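Local structure of paenibacillus xanthan lyase (Paenibacillus, 6F2P) at residues Met279-Glu284 with His288-Asp293; Thr221-Asn226 with Asn393-Asn398; Ser579-Asn584 with Lys590-His595. The protein cleaves the terminal beta-mannosyl-glucuronosyl linkage of xanthan side chains, probably by the beta-elimination mechanism of polysaccharide lyase family 8. All blocks are in the same frame, centred on the assembly; numbering follows the deposited sequence.

Overall arrangement
The three contacts line the face where the N-terminal alpha-helical domain meets the beta super-sandwich. Contact 1 lies in the middle, 12 Å from contact 2 and 15 Å from contact 3 between centres, and along the chain is nested inside the loop closed by contact 2. R283 joins contacts 1 and 2 through a salt bridge, R283 NH1 to E395 OE2 at 3.2 Å. H288 and Q291 of contact 1 pack on W580 of contact 3. The side chain of D292 in contact 1 is about 9 Å from a bound calcium ion, that of Y223 in contact 2 about 14 Å. The substrate cleft of family 8 lyases runs along the alpha-helical domain near this junction, probably close to contacts 1 and 2.

Contact 1: Met279-Glu284 with His288-Asp293; sequences MVRGRE and HGLQDD
R281 crosses to L290 with its guanidinium group, and NH1 reaches the backbone oxygen L290 O at 2.8 Å. The N-H is poorly aimed, at 118°, which makes this a weak bond, and L290 O lies oblique to the guanidinium plane. Two features set the group there: CG stands beside the backbone N, anti to the carbonyl carbon, and the chain turns at chi3 (-51°). One face of the guanidinium is thereby laid against the backbone of the second segment, with Q291 C 4.0 Å above its plane and D292 N over the same face. The main charge partner of R281 is D278, whose carboxylate forms a salt bridge with NE, while a further weak bond runs from NH1 to E284 O. After G282 the chain turns back, and E284 N donates to R281 O at 3.0 Å. The E284 side chain, extended beyond CG, then brings OE1 to 3.5 Å from L290 CD2, an approach of carboxylate to methyl group in which no hydrogen bond is involved. Within 288-293, Q291 occupies the N-cap position of helix 292-307, and its NE2 donates to H288 O at 3.0 Å, meeting a lone pair in the carbonyl plane; Q291 OE1 accepts from H425 N. D292 OD1 is bonded to N423. The contact thus sits in the N-terminal alpha-helical domain of this family 8 lyase, folding the loop after strand 275-276 back on the start of helix 292-307: R281 packs on L276 and D292 on N275, both of the strand.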
# COMPACT_ATOMS: atom_id res chain seq x y z
N MET A 279 5.83 -11.34 10.05
CA MET A 279 5.18 -11.06 8.78
C MET A 279 6.09 -10.30 7.82
O MET A 279 5.83 -10.27 6.62
CB MET A 279 3.87 -10.32 8.99
CG MET A 279 4.00 -8.87 9.44
SD MET A 279 2.37 -8.14 9.69
CE MET A 279 2.80 -6.45 10.09
N VAL A 280 7.17 -9.70 8.32
CA VAL A 280 8.14 -9.05 7.44
C VAL A 280 9.43 -9.84 7.30
O VAL A 280 10.41 -9.31 6.76
CB VAL A 280 8.51 -7.61 7.89
CG1 VAL A 280 7.26 -6.73 7.98
CG2 VAL A 280 9.27 -7.62 9.20
N ARG A 281 9.45 -11.08 7.77
CA ARG A 281 10.68 -11.86 7.74
C ARG A 281 10.71 -12.89 6.61
O ARG A 281 11.64 -13.70 6.52
CB ARG A 281 10.96 -12.52 9.10
CG ARG A 281 11.09 -11.52 10.23
CD ARG A 281 11.72 -12.12 11.47
NE ARG A 281 11.09 -13.37 11.90
CZ ARG A 281 11.68 -14.56 11.86
NH1 ARG A 281 12.92 -14.68 11.41
NH2 ARG A 281 11.03 -15.65 12.27
N GLY A 282 9.70 -12.84 5.75
CA GLY A 282 9.63 -13.73 4.60
C GLY A 282 9.88 -15.18 4.95
O GLY A 282 9.34 -15.70 5.95
N ARG A 283 10.72 -15.84 4.16
CA ARG A 283 10.94 -17.28 4.33
C ARG A 283 11.67 -17.62 5.62
O ARG A 283 11.74 -18.78 6.02
CB ARG A 283 11.68 -17.87 3.13
CG ARG A 283 13.17 -17.59 3.07
CD ARG A 283 13.75 -18.15 1.78
NE ARG A 283 15.20 -18.09 1.77
CZ ARG A 283 15.91 -17.12 1.21
NH1 ARG A 283 15.30 -16.13 0.58
NH2 ARG A 283 17.24 -17.15 1.26
N GLU A 284 12.19 -16.60 6.30
CA GLU A 284 13.00 -16.84 7.49
C GLU A 284 12.22 -17.25 8.73
O GLU A 284 12.82 -17.57 9.76
CB GLU A 284 13.87 -15.63 7.78
CG GLU A 284 14.75 -15.31 6.60
CD GLU A 284 15.82 -14.32 6.95
OE1 GLU A 284 15.98 -14.05 8.17
OE2 GLU A 284 16.51 -13.83 6.03
N HIS A 288 14.76 -22.28 12.72
CA HIS A 288 14.59 -22.53 14.16
C HIS A 288 15.52 -21.67 15.01
O HIS A 288 15.17 -21.28 16.11
CB HIS A 288 14.78 -24.00 14.50
CG HIS A 288 16.17 -24.51 14.29
ND1 HIS A 288 17.10 -24.56 15.30
CD2 HIS A 288 16.79 -25.00 13.18
CE1 HIS A 288 18.24 -25.06 14.83
NE2 HIS A 288 18.07 -25.33 13.55
N GLY A 289 16.70 -21.38 14.48
CA GLY A 289 17.68 -20.60 15.22
C GLY A 289 17.45 -19.12 15.02
O GLY A 289 18.20 -18.29 15.54
N LEU A 290 16.42 -18.78 14.27
CA LEU A 290 16.18 -17.39 13.93
C LEU A 290 14.71 -17.02 14.09
O LEU A 290 14.11 -16.39 13.22
CB LEU A 290 16.65 -17.13 12.50
CG LEU A 290 17.04 -15.70 12.15
CD1 LEU A 290 18.00 -15.12 13.19
CD2 LEU A 290 17.67 -15.72 10.76
N GLN A 291 14.15 -17.42 15.22
CA GLN A 291 12.78 -17.04 15.56
C GLN A 291 12.71 -15.55 15.91
O GLN A 291 13.75 -14.91 16.12
CB GLN A 291 12.27 -17.93 16.69
CG GLN A 291 12.21 -19.39 16.27
CD GLN A 291 11.80 -20.33 17.39
OE1 GLN A 291 10.63 -20.39 17.77
NE2 GLN A 291 12.76 -21.09 17.90
N ASP A 292 11.50 -15.01 15.98
CA ASP A 292 11.30 -13.55 16.05
C ASP A 292 12.14 -12.80 17.09
O ASP A 292 12.67 -11.71 16.80
CB ASP A 292 9.80 -13.19 16.14
CG ASP A 292 9.16 -13.64 17.44
OD1 ASP A 292 9.78 -14.43 18.19
OD2 ASP A 292 8.02 -13.19 17.71
N ASP A 293 12.29 -13.37 18.28
CA ASP A 293 13.10 -12.73 19.31
C ASP A 293 14.59 -12.76 18.98
O ASP A 293 15.32 -11.80 19.27
CB ASP A 293 12.84 -13.32 20.70
CG ASP A 293 13.23 -14.79 20.80
OD1 ASP A 293 13.29 -15.48 19.76
OD2 ASP A 293 13.45 -15.24 21.94

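Contact 2: Thr221-Asn226 with Asn393-Asn398; sequences TYYAYN and NYESIN
The Y223 ring is covered on both faces: E395 CB lies 3.9 Å above one, offset toward the rim, and Y222 CB packs on the other. The first is a CH-pi contact, CB standing 4.2 Å from the ring centroid. Y394 O approaches the same ring obliquely, 3.6 Å from CE2. The Y225 ring, by contrast, is met at its edge, where E395 OE2 lies in plane and the carboxylate is turned 60° from the ring. This is a domain interface: strand 223-224, an outer strand of a small antiparallel three-stranded sheet in the alpha-helical domain, meets a loop between strands 380-385 and 411-415 of the super-sandwich.

E395 links the two tyrosines. Its CG is anti to the backbone N (chi1 -175°) and the chain runs on extended, carrying the carboxylate past the Y223 ring to the Y225 hydroxyl. Y225 OH donates to E395 OE2, modelled at 2.4 Å, a length too short to be taken literally at this resolution. R283 adds a salt bridge to OE2, and H220 ND1 is hydrogen-bonded to OE1, so both carboxylate oxygens are held. R283 N is probably a second partner of the Y225 hydroxyl. With an alanine in place of Y223, the methylene of E395 would probably lose the ring beneath it, and a gap would open beside Y394 O that could let the glutamate arm shift. Just before E395 in the loop, Y394 OH bonds to Q446 O and N393 ND2 to T447 O, while the other amide atom, N393 OD1, accepts from Y394 N at 2.7 Å, the donor tilted 28° from the carbonyl plane.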
# COMPACT_ATOMS: atom_id res chain seq x y z
N THR A 221 11.65 -9.01 -5.52
CA THR A 221 10.67 -8.33 -6.36
C THR A 221 9.27 -8.16 -5.76
O THR A 221 8.65 -7.11 -5.95
CB THR A 221 10.60 -8.95 -7.77
OG1 THR A 221 11.93 -9.09 -8.29
CG2 THR A 221 9.81 -8.06 -8.71
N TYR A 222 8.77 -9.16 -5.04
CA TYR A 222 7.37 -9.14 -4.61
C TYR A 222 7.12 -9.52 -3.15
O TYR A 222 5.99 -9.89 -2.80
CB TYR A 222 6.53 -10.09 -5.48
CG TYR A 222 6.70 -9.91 -6.97
CD1 TYR A 222 6.23 -8.78 -7.61
CD2 TYR A 222 7.32 -10.89 -7.73
CE1 TYR A 222 6.37 -8.61 -8.98
CE2 TYR A 222 7.48 -10.73 -9.11
CZ TYR A 222 7.00 -9.60 -9.73
OH TYR A 222 7.16 -9.44 -11.09
N TYR A 223 8.13 -9.44 -2.28
CA TYR A 223 7.95 -9.94 -0.92
C TYR A 223 8.31 -8.94 0.16
O TYR A 223 9.31 -8.24 0.06
CB TYR A 223 8.69 -11.28 -0.71
CG TYR A 223 8.35 -12.27 -1.79
CD1 TYR A 223 9.07 -12.30 -2.97
CD2 TYR A 223 7.27 -13.14 -1.65
CE1 TYR A 223 8.74 -13.17 -3.98
CE2 TYR A 223 6.94 -14.03 -2.66
CZ TYR A 223 7.68 -14.03 -3.83
OH TYR A 223 7.39 -14.89 -4.85
N ALA A 224 7.47 -8.87 1.18
CA ALA A 224 7.72 -8.06 2.35
C ALA A 224 8.94 -8.63 3.06
O ALA A 224 8.92 -9.79 3.46
CB ALA A 224 6.52 -8.09 3.27
N TYR A 225 9.99 -7.84 3.21
CA TYR A 225 11.26 -8.41 3.67
C TYR A 225 12.11 -7.56 4.62
O TYR A 225 13.33 -7.74 4.66
CB TYR A 225 12.11 -8.87 2.48
CG TYR A 225 12.21 -10.38 2.38
CD1 TYR A 225 12.69 -11.14 3.44
CD2 TYR A 225 11.82 -11.03 1.22
CE1 TYR A 225 12.77 -12.52 3.35
CE2 TYR A 225 11.91 -12.40 1.12
CZ TYR A 225 12.38 -13.14 2.18
OH TYR A 225 12.45 -14.51 2.07
N ASN A 226 11.49 -6.66 5.38
CA ASN A 226 12.23 -5.85 6.34
C ASN A 226 13.05 -6.73 7.28
O ASN A 226 14.21 -6.42 7.57
CB ASN A 226 11.29 -4.98 7.17
CG ASN A 226 10.46 -4.03 6.33
OD1 ASN A 226 9.88 -4.43 5.31
ND2 ASN A 226 10.41 -2.77 6.74
N ASN A 393 2.15 -14.19 -2.09
CA ASN A 393 1.53 -14.77 -0.91
C ASN A 393 2.56 -15.12 0.17
O ASN A 393 2.46 -14.65 1.30
CB ASN A 393 0.64 -15.98 -1.26
CG ASN A 393 1.28 -16.94 -2.27
OD1 ASN A 393 2.48 -16.89 -2.53
ND2 ASN A 393 0.46 -17.82 -2.84
N TYR A 394 3.54 -15.94 -0.19
CA TYR A 394 4.69 -16.19 0.67
C TYR A 394 5.83 -16.70 -0.19
O TYR A 394 5.62 -17.09 -1.34
CB TYR A 394 4.36 -17.24 1.73
CG TYR A 394 4.12 -18.61 1.14
CD1 TYR A 394 2.97 -18.87 0.40
CD2 TYR A 394 5.03 -19.64 1.32
CE1 TYR A 394 2.74 -20.12 -0.14
CE2 TYR A 394 4.80 -20.90 0.78
CZ TYR A 394 3.65 -21.13 0.05
OH TYR A 394 3.40 -22.37 -0.50
N GLU A 395 7.03 -16.71 0.37
CA GLU A 395 8.17 -17.21 -0.37
C GLU A 395 8.63 -18.55 0.15
O GLU A 395 8.85 -18.74 1.35
CB GLU A 395 9.33 -16.23 -0.34
CG GLU A 395 10.47 -16.71 -1.21
CD GLU A 395 11.69 -15.84 -1.14
OE1 GLU A 395 12.15 -15.39 -2.21
OE2 GLU A 395 12.20 -15.61 -0.02
N SER A 396 8.77 -19.50 -0.76
CA SER A 396 9.40 -20.76 -0.44
C SER A 396 10.38 -21.11 -1.54
O SER A 396 9.99 -21.39 -2.68
CB SER A 396 8.36 -21.87 -0.27
OG SER A 396 9.00 -23.09 0.06
N ILE A 397 11.67 -21.06 -1.21
CA ILE A 397 12.71 -21.55 -2.11
C ILE A 397 13.70 -22.38 -1.32
O ILE A 397 13.75 -22.28 -0.09
CB ILE A 397 13.46 -20.41 -2.80
CG1 ILE A 397 14.10 -19.50 -1.75
CG2 ILE A 397 12.52 -19.64 -3.70
CD1 ILE A 397 14.68 -18.23 -2.34
N ASN A 398 14.47 -23.20 -2.03
CA ASN A 398 15.49 -24.06 -1.41
C ASN A 398 14.99 -24.82 -0.21
O ASN A 398 15.73 -24.97 0.76
CB ASN A 398 16.72 -23.25 -0.98
CG ASN A 398 17.14 -22.25 -2.02
OD1 ASN A 398 17.14 -22.53 -3.22
ND2 ASN A 398 17.49 -21.04 -1.56

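Contact 3: Ser579-Asn584 with Lys590-His595; sequences SWSSLN and KDSTLH
S581 and S592 join the two segments through their hydroxyls, OG to OG at 2.9 Å; either may donate. S581 OG also lies 2.9 Å from D591 O, a weak bond that would compete for the same proton. S581 N makes a weak bond to S579 OG. A water molecule between W580 N and the carbonyls of D591 and T593 accepts from W580 N at 3.0 Å and is placed to donate to D591 O and T593 O, although it has more acceptors in reach than protons. It thereby ties the backbone at W580 to the opposite segment. D591 takes part with its side chain as well: OD1 accepts from T593 N at 2.9 Å, met nearly along its C-O axis, and so closes an Asx turn that bends the 590-595 segment. Within 579-584, W580 O takes two backbone donors, L583 N and N584 N, the latter at 2.7 Å. W580 NE1 and the N584 amide find partners outside the segments: NE1 is bonded to H425 ND1, N584 ND2 to E400, and N584 OD1 to S586.

S579 CB packs against the carbonyl oxygens of S592 and T593, nearest T593 O at 3.1 Å. The W580 and H595 side chains cross at about a right angle, W580 CD1 coming to 4.0 Å from H595 CD2. H595 in turn stacks on H425. The contact closes the connection between strands 566-578 and 595-607, neighbours in the five-stranded antiparallel sheet of the super-sandwich domain, which pair at its base through G578 and H595, while W580 packs against W427 and A428 of helix 426-429.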
# COMPACT_ATOMS: atom_id res chain seq x y z
N SER A 579 8.46 -30.95 14.02
CA SER A 579 9.83 -30.46 14.06
C SER A 579 10.03 -29.42 12.96
O SER A 579 9.24 -29.33 12.01
CB SER A 579 10.83 -31.61 13.88
OG SER A 579 10.84 -32.08 12.55
N TRP A 580 11.10 -28.64 13.08
CA TRP A 580 11.41 -27.60 12.12
C TRP A 580 11.68 -28.13 10.72
O TRP A 580 11.61 -27.37 9.75
CB TRP A 580 12.59 -26.78 12.62
CG TRP A 580 12.19 -25.92 13.74
CD1 TRP A 580 12.23 -26.23 15.07
CD2 TRP A 580 11.63 -24.60 13.65
NE1 TRP A 580 11.75 -25.18 15.81
CE2 TRP A 580 11.37 -24.17 14.96
CE3 TRP A 580 11.34 -23.75 12.58
CZ2 TRP A 580 10.84 -22.91 15.23
CZ3 TRP A 580 10.81 -22.51 12.85
CH2 TRP A 580 10.57 -22.11 14.16
N SER A 581 12.00 -29.42 10.62
CA SER A 581 12.32 -30.05 9.35
C SER A 581 11.19 -29.93 8.35
O SER A 581 11.42 -29.82 7.15
CB SER A 581 12.67 -31.52 9.57
OG SER A 581 13.99 -31.63 10.05
N SER A 582 9.96 -29.97 8.87
CA SER A 582 8.76 -29.79 8.06
C SER A 582 8.74 -28.40 7.43
O SER A 582 8.26 -28.23 6.30
CB SER A 582 7.52 -29.98 8.92
OG SER A 582 7.51 -31.26 9.51
N LEU A 583 9.25 -27.40 8.14
CA LEU A 583 9.24 -26.04 7.61
C LEU A 583 10.48 -25.76 6.79
O LEU A 583 10.42 -25.03 5.79
CB LEU A 583 9.13 -25.01 8.73
CG LEU A 583 7.80 -24.92 9.48
CD1 LEU A 583 7.70 -25.98 10.57
CD2 LEU A 583 7.64 -23.52 10.06
N ASN A 584 11.60 -26.35 7.21
CA ASN A 584 12.89 -26.07 6.59
C ASN A 584 13.76 -27.30 6.54
O ASN A 584 14.19 -27.80 7.57
CB ASN A 584 13.61 -24.96 7.35
CG ASN A 584 14.67 -24.29 6.52
OD1 ASN A 584 15.35 -24.94 5.73
ND2 ASN A 584 14.80 -22.98 6.66
N LYS A 590 18.12 -27.77 8.41
CA LYS A 590 17.43 -29.01 8.73
C LYS A 590 17.67 -29.39 10.19
O LYS A 590 18.81 -29.41 10.65
CB LYS A 590 17.90 -30.13 7.80
CG LYS A 590 17.01 -31.36 7.81
CD LYS A 590 17.73 -32.56 7.19
CE LYS A 590 19.11 -32.74 7.81
NZ LYS A 590 19.45 -34.18 8.05
N ASP A 591 16.57 -29.65 10.90
CA ASP A 591 16.59 -29.97 12.33
C ASP A 591 15.36 -30.81 12.66
O ASP A 591 14.23 -30.31 12.61
CB ASP A 591 16.59 -28.69 13.18
CG ASP A 591 16.57 -28.96 14.69
OD1 ASP A 591 16.07 -30.02 15.15
OD2 ASP A 591 17.04 -28.08 15.44
N SER A 592 15.58 -32.06 13.03
CA SER A 592 14.49 -33.01 13.16
C SER A 592 14.03 -33.24 14.59
O SER A 592 13.11 -34.02 14.81
CB SER A 592 14.85 -34.35 12.50
OG SER A 592 15.01 -34.19 11.10
N THR A 593 14.66 -32.57 15.54
CA THR A 593 14.24 -32.66 16.94
C THR A 593 12.76 -32.31 17.10
O THR A 593 12.29 -31.27 16.63
CB THR A 593 15.06 -31.75 17.85
OG1 THR A 593 16.44 -32.12 17.78
CG2 THR A 593 14.57 -31.87 19.29
N LEU A 594 12.03 -33.20 17.76
CA LEU A 594 10.60 -33.05 17.95
C LEU A 594 10.30 -32.11 19.11
O LEU A 594 11.06 -32.04 20.08
CB LEU A 594 9.99 -34.42 18.24
CG LEU A 594 8.49 -34.59 18.03
CD1 LEU A 594 8.21 -34.85 16.55
CD2 LEU A 594 7.98 -35.73 18.92
N HIS A 595 9.20 -31.37 19.00
CA HIS A 595 8.77 -30.42 20.02
C HIS A 595 7.27 -30.53 20.19
O HIS A 595 6.54 -30.79 19.23
CB HIS A 595 9.09 -28.99 19.59
CG HIS A 595 10.54 -28.75 19.34
ND1 HIS A 595 11.46 -28.65 20.36
CD2 HIS A 595 11.23 -28.60 18.18
CE1 HIS A 595 12.66 -28.44 19.84
NE2 HIS A 595 12.54 -28.41 18.52
O HOH W 1 13.06 -29.35 15.26